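Side-chain contacts in phage tail sheath protein (Desulfitobacterium hafniense, PDB 3HXL), which probably assembles with further copies of itself into the contractile sheath that surrounds the tail tube of a myovirus-type phage: residues L235-A240 against A309-F314; A218-L223 against E244-V249. All blocks are in the same frame, centred on the assembly; numbering follows the deposited sequence.

Contact 1 (L235-A240 against A309-F314)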
ATOM      1  N   LEU A 235      11.688  -0.508  -2.274  1.00 13.88           N
ATOM      2  CA  LEU A 235      12.217  -0.686  -3.616  1.00 14.14           C
ATOM      3  C   LEU A 235      13.008  -1.970  -3.743  1.00 17.38           C
ATOM      4  O   LEU A 235      13.275  -2.657  -2.751  1.00 18.57           O
ATOM      5  CB  LEU A 235      13.133   0.487  -3.977  1.00 19.26           C
ATOM      6  CG  LEU A 235      12.620   1.884  -3.648  1.00 21.22           C
ATOM      7  CD1 LEU A 235      13.693   2.910  -4.003  1.00 23.45           C
ATOM      8  CD2 LEU A 235      11.343   2.157  -4.418  1.00 23.85           C
ATOM      9  N   GLU A 236      13.379  -2.271  -4.987  1.00 16.05           N
ATOM     10  CA  GLU A 236      14.151  -3.459  -5.343  1.00 20.85           C
ATOM     11  C   GLU A 236      15.591  -3.079  -5.652  1.00 21.74           C
ATOM     12  O   GLU A 236      15.831  -2.222  -6.494  1.00 21.02           O
ATOM     13  CB  GLU A 236      13.554  -4.109  -6.598  1.00 21.91           C
ATOM     14  CG  GLU A 236      14.306  -5.325  -7.087  1.00 43.86           C
ATOM     15  CD  GLU A 236      15.233  -5.062  -8.276  1.00 22.33           C
ATOM     16  OE1 GLU A 236      15.939  -6.008  -8.647  1.00 38.92           O
ATOM     17  OE2 GLU A 236      15.261  -3.946  -8.846  1.00 22.80           O
ATOM     18  N   ASN A 237      16.537  -3.720  -4.978  1.00 20.36           N
ATOM     19  CA  ASN A 237      17.955  -3.473  -5.211  1.00 21.38           C
ATOM     20  C   ASN A 237      18.343  -2.007  -5.437  1.00 22.74           C
ATOM     21  O   ASN A 237      18.767  -1.619  -6.530  1.00 21.21           O
ATOM     22  CB  ASN A 237      18.428  -4.331  -6.394  1.00 19.42           C
ATOM     23  CG  ASN A 237      18.564  -5.795  -6.027  1.00 17.29           C
ATOM     24  OD1 ASN A 237      19.537  -6.194  -5.391  1.00 24.03           O
ATOM     25  ND2 ASN A 237      17.576  -6.598  -6.402  1.00 18.37           N
ATOM     26  N   TYR A 238      18.193  -1.194  -4.399  1.00 18.74           N
ATOM     27  CA  TYR A 238      18.558   0.210  -4.491  1.00 17.19           C
ATOM     28  C   TYR A 238      19.102   0.717  -3.162  1.00 16.77           C
ATOM     29  O   TYR A 238      18.598   1.691  -2.597  1.00 19.10           O
ATOM     30  CB  TYR A 238      17.355   1.052  -4.913  1.00 20.59           C
ATOM     31  CG  TYR A 238      17.741   2.390  -5.498  1.00 23.75           C
ATOM     32  CD1 TYR A 238      17.480   3.580  -4.815  1.00 19.59           C
ATOM     33  CD2 TYR A 238      18.363   2.465  -6.744  1.00 29.47           C
ATOM     34  CE1 TYR A 238      17.829   4.818  -5.365  1.00 22.11           C
ATOM     35  CE2 TYR A 238      18.716   3.692  -7.303  1.00 31.18           C
ATOM     36  CZ  TYR A 238      18.445   4.863  -6.610  1.00 30.61           C
ATOM     37  OH  TYR A 238      18.774   6.077  -7.174  1.00 23.97           O
ATOM     38  N   PRO A 239      20.136   0.052  -2.639  1.00 16.97           N
ATOM     39  CA  PRO A 239      20.724   0.471  -1.367  1.00 17.78           C
ATOM     40  C   PRO A 239      21.342   1.867  -1.468  1.00 21.79           C
ATOM     41  O   PRO A 239      21.610   2.511  -0.455  1.00 22.31           O
ATOM     42  CB  PRO A 239      21.758  -0.615  -1.095  1.00 17.97           C
ATOM     43  CG  PRO A 239      22.173  -1.036  -2.466  1.00 17.95           C
ATOM     44  CD  PRO A 239      20.856  -1.108  -3.193  1.00 14.27           C
ATOM     45  N   ALA A 240      21.551   2.337  -2.695  1.00 21.64           N
ATOM     46  CA  ALA A 240      22.139   3.658  -2.906  1.00 24.96           C
ATOM     47  C   ALA A 240      21.292   4.774  -2.289  1.00 25.28           C
ATOM     48  O   ALA A 240      21.772   5.898  -2.097  1.00 20.31           O
ATOM     49  CB  ALA A 240      22.337   3.916  -4.414  1.00 17.71           C
ATOM     50  N   ALA A 309      25.588  -3.141   3.652  1.00 16.49           N
ATOM     51  CA  ALA A 309      25.219  -2.242   2.564  1.00 16.81           C
ATOM     52  C   ALA A 309      23.801  -1.673   2.732  1.00 23.46           C
ATOM     53  O   ALA A 309      23.367  -0.838   1.942  1.00 17.25           O
ATOM     54  CB  ALA A 309      25.337  -2.971   1.224  1.00 17.09           C
ATOM     55  N   GLY A 310      23.086  -2.134   3.761  1.00 22.84           N
ATOM     56  CA  GLY A 310      21.743  -1.639   4.025  1.00 20.02           C
ATOM     57  C   GLY A 310      20.649  -2.347   3.246  1.00 21.52           C
ATOM     58  O   GLY A 310      19.605  -1.765   2.953  1.00 18.23           O
ATOM     59  N   GLU A 311      20.877  -3.616   2.928  1.00 13.50           N
ATOM     60  CA  GLU A 311      19.923  -4.392   2.166  1.00 15.22           C
ATOM     61  C   GLU A 311      18.989  -5.291   2.973  1.00 18.12           C
ATOM     62  O   GLU A 311      19.400  -5.949   3.932  1.00 16.06           O
ATOM     63  CB  GLU A 311      20.672  -5.225   1.131  1.00 19.02           C
ATOM     64  CG  GLU A 311      21.562  -4.373   0.242  1.00 22.54           C
ATOM     65  CD  GLU A 311      22.003  -5.104  -1.004  1.00 24.67           C
ATOM     66  OE1 GLU A 311      23.082  -5.742  -0.974  1.00 19.89           O
ATOM     67  OE2 GLU A 311      21.260  -5.043  -2.006  1.00 21.64           O
ATOM     68  N   PHE A 312      17.725  -5.301   2.555  1.00 15.28           N
ATOM     69  CA  PHE A 312      16.678  -6.118   3.163  1.00 15.25           C
ATOM     70  C   PHE A 312      16.700  -7.400   2.315  1.00 17.78           C
ATOM     71  O   PHE A 312      16.446  -7.357   1.110  1.00 16.43           O
ATOM     72  CB  PHE A 312      15.330  -5.382   3.043  1.00 15.69           C
ATOM     73  CG  PHE A 312      14.188  -6.050   3.774  1.00 13.74           C
ATOM     74  CD1 PHE A 312      13.632  -7.234   3.294  1.00 20.38           C
ATOM     75  CD2 PHE A 312      13.675  -5.495   4.947  1.00 16.25           C
ATOM     76  CE1 PHE A 312      12.581  -7.860   3.973  1.00 19.03           C
ATOM     77  CE2 PHE A 312      12.626  -6.110   5.633  1.00 12.03           C
ATOM     78  CZ  PHE A 312      12.080  -7.293   5.145  1.00 16.28           C
ATOM     79  N   LEU A 313      17.019  -8.531   2.938  1.00 12.53           N
ATOM     80  CA  LEU A 313      17.106  -9.788   2.209  1.00 15.81           C
ATOM     81  C   LEU A 313      16.547 -10.985   2.973  1.00 14.82           C
ATOM     82  O   LEU A 313      16.465 -10.972   4.202  1.00 15.74           O
ATOM     83  CB  LEU A 313      18.568 -10.065   1.852  1.00 17.26           C
ATOM     84  CG  LEU A 313      19.477 -10.255   3.070  1.00 22.66           C
ATOM     85  CD1 LEU A 313      19.727 -11.746   3.302  1.00 23.78           C
ATOM     86  CD2 LEU A 313      20.795  -9.541   2.837  1.00 29.71           C
ATOM     87  N   PHE A 314      16.181 -12.020   2.222  1.00 13.37           N
ATOM     88  CA  PHE A 314      15.638 -13.248   2.786  1.00 15.96           C
ATOM     89  C   PHE A 314      16.710 -14.325   2.816  1.00 23.04           C
ATOM     90  O   PHE A 314      17.572 -14.384   1.936  1.00 17.78           O
ATOM     91  CB  PHE A 314      14.465 -13.739   1.933  1.00 11.71           C
ATOM     92  CG  PHE A 314      13.341 -12.756   1.836  1.00 21.39           C
ATOM     93  CD1 PHE A 314      12.419 -12.630   2.873  1.00 16.72           C
ATOM     94  CD2 PHE A 314      13.219 -11.930   0.722  1.00 17.84           C
ATOM     95  CE1 PHE A 314      11.405 -11.687   2.807  1.00 16.43           C
ATOM     96  CE2 PHE A 314      12.205 -10.983   0.647  1.00 17.45           C
ATOM     97  CZ  PHE A 314      11.294 -10.862   1.689  1.00 19.27           C
TER
HETATM   98  O   HOH W   1      21.679  -4.430  -4.492  1.00 23.40           O
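Where strand 232-236 of the subtilisin-like domain runs out, the turn that follows packs through Pro239 against Ala309 and Glu311, just beyond helix 300-308. That helix ends in a Schellman motif: Gly310 takes a positive phi, and the residues on either side of it, Ala309 with its carbonyl O and Glu311 with its side chain, both meet the proline. The meeting is centred on one ring carbon. Pro239 CB lies 3.4 Å from Ala309 O and 4.0 Å from Glu311 CG, while Pro239 CG comes to 4.1 Å from Glu311 OE2. Glu311 begins beside its own backbone N (chi1 -55°) and runs extended beyond CG, which carries the carboxylate past the proline ring toward Asn237. There the amide and carboxylate planes stand 69° apart, with Asn237 OD1 and Glu311 OE2 separated by 4.0 Å. A water closes this gap, donating to Asn237 OD1 at 2.9 Å and to Glu311 OE2 at 2.6 Å. Asn237 ND2 turns the other way and bonds to Glu236 OE1 at 2.8 Å, meeting it from above the carboxylate plane; ND2 also donates to Lys250 O. Glu311 OE1 forms a salt bridge with Lys250 NZ. The principle is a familiar one: two acceptors that could not bond each other are joined by a water that donates a hydrogen bond to each, the amide's rotation is set by donors and acceptors at its two ends, and the nearby lysine would be expected to keep the carboxylate ionised.

Contact 2 (A218-L223 against E244-V249)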
ATOM      1  N   ALA A 218      13.377  10.264  -3.494  1.00 18.21           N
ATOM      2  CA  ALA A 218      13.241  11.694  -3.256  1.00 16.47           C
ATOM      3  C   ALA A 218      11.860  11.982  -2.669  1.00 15.33           C
ATOM      4  O   ALA A 218      11.708  12.804  -1.761  1.00 16.33           O
ATOM      5  CB  ALA A 218      13.434  12.477  -4.563  1.00 18.47           C
ATOM      6  N   PHE A 219      10.854  11.298  -3.204  1.00 17.63           N
ATOM      7  CA  PHE A 219       9.477  11.446  -2.749  1.00 20.13           C
ATOM      8  C   PHE A 219       9.402  11.162  -1.250  1.00 19.65           C
ATOM      9  O   PHE A 219       8.815  11.931  -0.490  1.00 20.88           O
ATOM     10  CB  PHE A 219       8.575  10.470  -3.513  1.00 20.81           C
ATOM     11  CG  PHE A 219       7.131  10.512  -3.097  1.00 17.78           C
ATOM     12  CD1 PHE A 219       6.303  11.554  -3.498  1.00 15.47           C
ATOM     13  CD2 PHE A 219       6.596   9.496  -2.301  1.00 24.16           C
ATOM     14  CE1 PHE A 219       4.962  11.588  -3.117  1.00 20.51           C
ATOM     15  CE2 PHE A 219       5.257   9.520  -1.913  1.00 16.75           C
ATOM     16  CZ  PHE A 219       4.436  10.566  -2.321  1.00 21.95           C
ATOM     17  N   ALA A 220      10.008  10.056  -0.830  1.00 19.43           N
ATOM     18  CA  ALA A 220      10.006   9.674   0.579  1.00 19.79           C
ATOM     19  C   ALA A 220      10.650  10.744   1.458  1.00 20.18           C
ATOM     20  O   ALA A 220      10.119  11.097   2.512  1.00 14.42           O
ATOM     21  CB  ALA A 220      10.732   8.342   0.755  1.00 13.75           C
ATOM     22  N   LYS A 221      11.794  11.266   1.023  1.00 15.61           N
ATOM     23  CA  LYS A 221      12.498  12.286   1.797  1.00 12.83           C
ATOM     24  C   LYS A 221      11.669  13.551   1.964  1.00 17.13           C
ATOM     25  O   LYS A 221      11.657  14.162   3.040  1.00 16.02           O
ATOM     26  CB  LYS A 221      13.830  12.645   1.126  1.00 19.32           C
ATOM     27  CG  LYS A 221      14.867  11.531   1.110  1.00 22.22           C
ATOM     28  CD  LYS A 221      16.127  11.971   0.357  1.00 17.26           C
ATOM     29  CE  LYS A 221      17.192  10.882   0.328  1.00 25.92           C
ATOM     30  NZ  LYS A 221      18.345  11.243  -0.559  1.00 36.87           N
ATOM     31  N   ARG A 222      10.970  13.942   0.900  1.00 16.40           N
ATOM     32  CA  ARG A 222      10.154  15.147   0.943  1.00 19.51           C
ATOM     33  C   ARG A 222       8.985  14.999   1.908  1.00 17.87           C
ATOM     34  O   ARG A 222       8.768  15.852   2.774  1.00 18.74           O
ATOM     35  CB  ARG A 222       9.633  15.499  -0.457  1.00 15.42           C
ATOM     36  CG  ARG A 222       8.826  16.792  -0.489  1.00 23.87           C
ATOM     37  CD  ARG A 222       8.630  17.295  -1.913  1.00 24.75           C
ATOM     38  NE  ARG A 222       7.950  16.316  -2.766  1.00 29.47           N
ATOM     39  CZ  ARG A 222       6.654  16.032  -2.705  1.00 24.35           C
ATOM     40  NH1 ARG A 222       6.140  15.128  -3.527  1.00 29.65           N
ATOM     41  NH2 ARG A 222       5.870  16.653  -1.832  1.00 23.55           N
ATOM     42  N   LEU A 223       8.220  13.924   1.770  1.00 15.93           N
ATOM     43  CA  LEU A 223       7.102  13.744   2.687  1.00 17.75           C
ATOM     44  C   LEU A 223       7.583  13.626   4.130  1.00 15.82           C
ATOM     45  O   LEU A 223       7.102  14.343   5.008  1.00 18.52           O
ATOM     46  CB  LEU A 223       6.270  12.511   2.311  1.00 23.40           C
ATOM     47  CG  LEU A 223       5.063  12.754   1.391  1.00 20.15           C
ATOM     48  CD1 LEU A 223       5.523  13.224   0.011  1.00 23.25           C
ATOM     49  CD2 LEU A 223       4.267  11.458   1.261  1.00 15.74           C
ATOM     50  N   GLU A 244      16.621   6.299   5.690  1.00 13.27           N
ATOM     51  CA  GLU A 244      15.726   5.506   6.549  1.00 17.73           C
ATOM     52  C   GLU A 244      14.301   5.405   6.013  1.00 18.56           C
ATOM     53  O   GLU A 244      13.511   4.566   6.463  1.00 14.90           O
ATOM     54  CB  GLU A 244      15.683   6.080   7.976  1.00 14.01           C
ATOM     55  CG  GLU A 244      15.075   7.477   8.085  1.00 18.01           C
ATOM     56  CD  GLU A 244      16.126   8.578   7.985  1.00 20.71           C
ATOM     57  OE1 GLU A 244      17.234   8.299   7.481  1.00 16.22           O
ATOM     58  OE2 GLU A 244      15.836   9.714   8.409  1.00 19.12           O
ATOM     59  N   GLY A 245      13.968   6.257   5.052  1.00 15.58           N
ATOM     60  CA  GLY A 245      12.634   6.218   4.489  1.00 10.16           C
ATOM     61  C   GLY A 245      12.523   5.220   3.351  1.00  9.59           C
ATOM     62  O   GLY A 245      11.448   5.035   2.785  1.00 17.53           O
ATOM     63  N   VAL A 246      13.629   4.561   3.017  1.00 15.92           N
ATOM     64  CA  VAL A 246      13.627   3.596   1.919  1.00 15.30           C
ATOM     65  C   VAL A 246      14.143   2.210   2.294  1.00 11.38           C
ATOM     66  O   VAL A 246      15.224   2.074   2.856  1.00 16.77           O
ATOM     67  CB  VAL A 246      14.486   4.098   0.730  1.00 16.26           C
ATOM     68  CG1 VAL A 246      14.514   3.050  -0.370  1.00 23.11           C
ATOM     69  CG2 VAL A 246      13.936   5.412   0.209  1.00 16.90           C
ATOM     70  N   ILE A 247      13.356   1.183   1.989  1.00 16.29           N
ATOM     71  CA  ILE A 247      13.764  -0.189   2.252  1.00 16.23           C
ATOM     72  C   ILE A 247      14.113  -0.795   0.898  1.00 12.11           C
ATOM     73  O   ILE A 247      13.368  -0.633  -0.068  1.00 16.44           O
ATOM     74  CB  ILE A 247      12.622  -1.015   2.904  1.00 11.15           C
ATOM     75  CG1 ILE A 247      12.319  -0.457   4.300  1.00 12.50           C
ATOM     76  CG2 ILE A 247      13.025  -2.484   2.984  1.00 15.30           C
ATOM     77  CD1 ILE A 247      10.999  -0.959   4.904  1.00 11.60           C
ATOM     78  N   SER A 248      15.252  -1.473   0.824  1.00 13.50           N
ATOM     79  CA  SER A 248      15.699  -2.087  -0.429  1.00 16.28           C
ATOM     80  C   SER A 248      15.764  -3.613  -0.361  1.00  8.98           C
ATOM     81  O   SER A 248      16.642  -4.179   0.292  1.00 15.20           O
ATOM     82  CB  SER A 248      17.081  -1.545  -0.817  1.00 19.30           C
ATOM     83  OG  SER A 248      17.525  -2.092  -2.048  1.00 20.45           O
ATOM     84  N   VAL A 249      14.840  -4.268  -1.057  1.00 11.08           N
ATOM     85  CA  VAL A 249      14.780  -5.731  -1.095  1.00 13.63           C
ATOM     86  C   VAL A 249      15.797  -6.241  -2.118  1.00 14.52           C
ATOM     87  O   VAL A 249      15.746  -5.864  -3.289  1.00 15.16           O
ATOM     88  CB  VAL A 249      13.372  -6.212  -1.504  1.00 17.68           C
ATOM     89  CG1 VAL A 249      13.297  -7.731  -1.441  1.00 17.18           C
ATOM     90  CG2 VAL A 249      12.325  -5.579  -0.597  1.00 17.25           C
TER
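Ala220, on helix 210-227, meets Gly245 and Val246 where strand 246-255 begins, and the contact across the two segments is one of van der Waals packing. The methyl of Ala220 points at the other segment and lies 3.9 Å from Gly245 O. The two backbones come close here, the CA atoms of Ala220 and Gly245 being 5.8 Å apart, a spacing helped by the small size of both residues. The apolar pair is looser: Ala220 CB is 4.4 Å from Val246 CG2. Val246 divides its contacts between neighbours. With CG1 anti to the backbone N (chi1 178°), CG2 is left to face the helix, whereas the valine also packs on Leu235 of the adjacent strand 232-236. Within the helix, one turn apart, Leu223 CD1 sits 3.5 Å above the plane of the Phe219 ring, displaced toward its rim.

Hydrogen bonding holds each partner separately. In the helix, Arg222 N bonds to Ala218 O at 3.0 Å and Leu223 N to Phe219 O at 3.1 Å. At the start of the strand, backbone bonds join Gly245 to Val233, and Ile247 to both Val233 and Leu235.

Alternation along the strand then sorts the side chains. Val246 brings CG2 to the Ala220 methyl of helix 210-227, while Ile247 and Val249 touch helix 263-276. Thus a small helical residue lets the helix settle close to the start of a strand, and helix 210-227, linking the neighbouring parallel strands 202-204 and 232-236, packs on the sheet as the connecting helix of a beta-alpha-beta crossover in an alpha/beta domain.

Overall arrangement
Both contacts belong to the subtilisin-like domain, with centres 12 Å apart, and strand 246-255 ties them together. Contact 2 lies at its beginning; contact 1 lies farther along, where the turn after strand 232-236 approaches the loop 309-314. Ser248 is the direct joint: its OG is 2.6 Å from Tyr238 N, a probable hydrogen bond, and its O is 2.7 Å from Phe312 N, another. One residue of a contact 2 segment thus reaches both segments of contact 1. Tyr238 also touches helix 210-227, the helical partner in contact 2. Buried apolar packing at one point therefore passes into a more solvated, water-bridged junction.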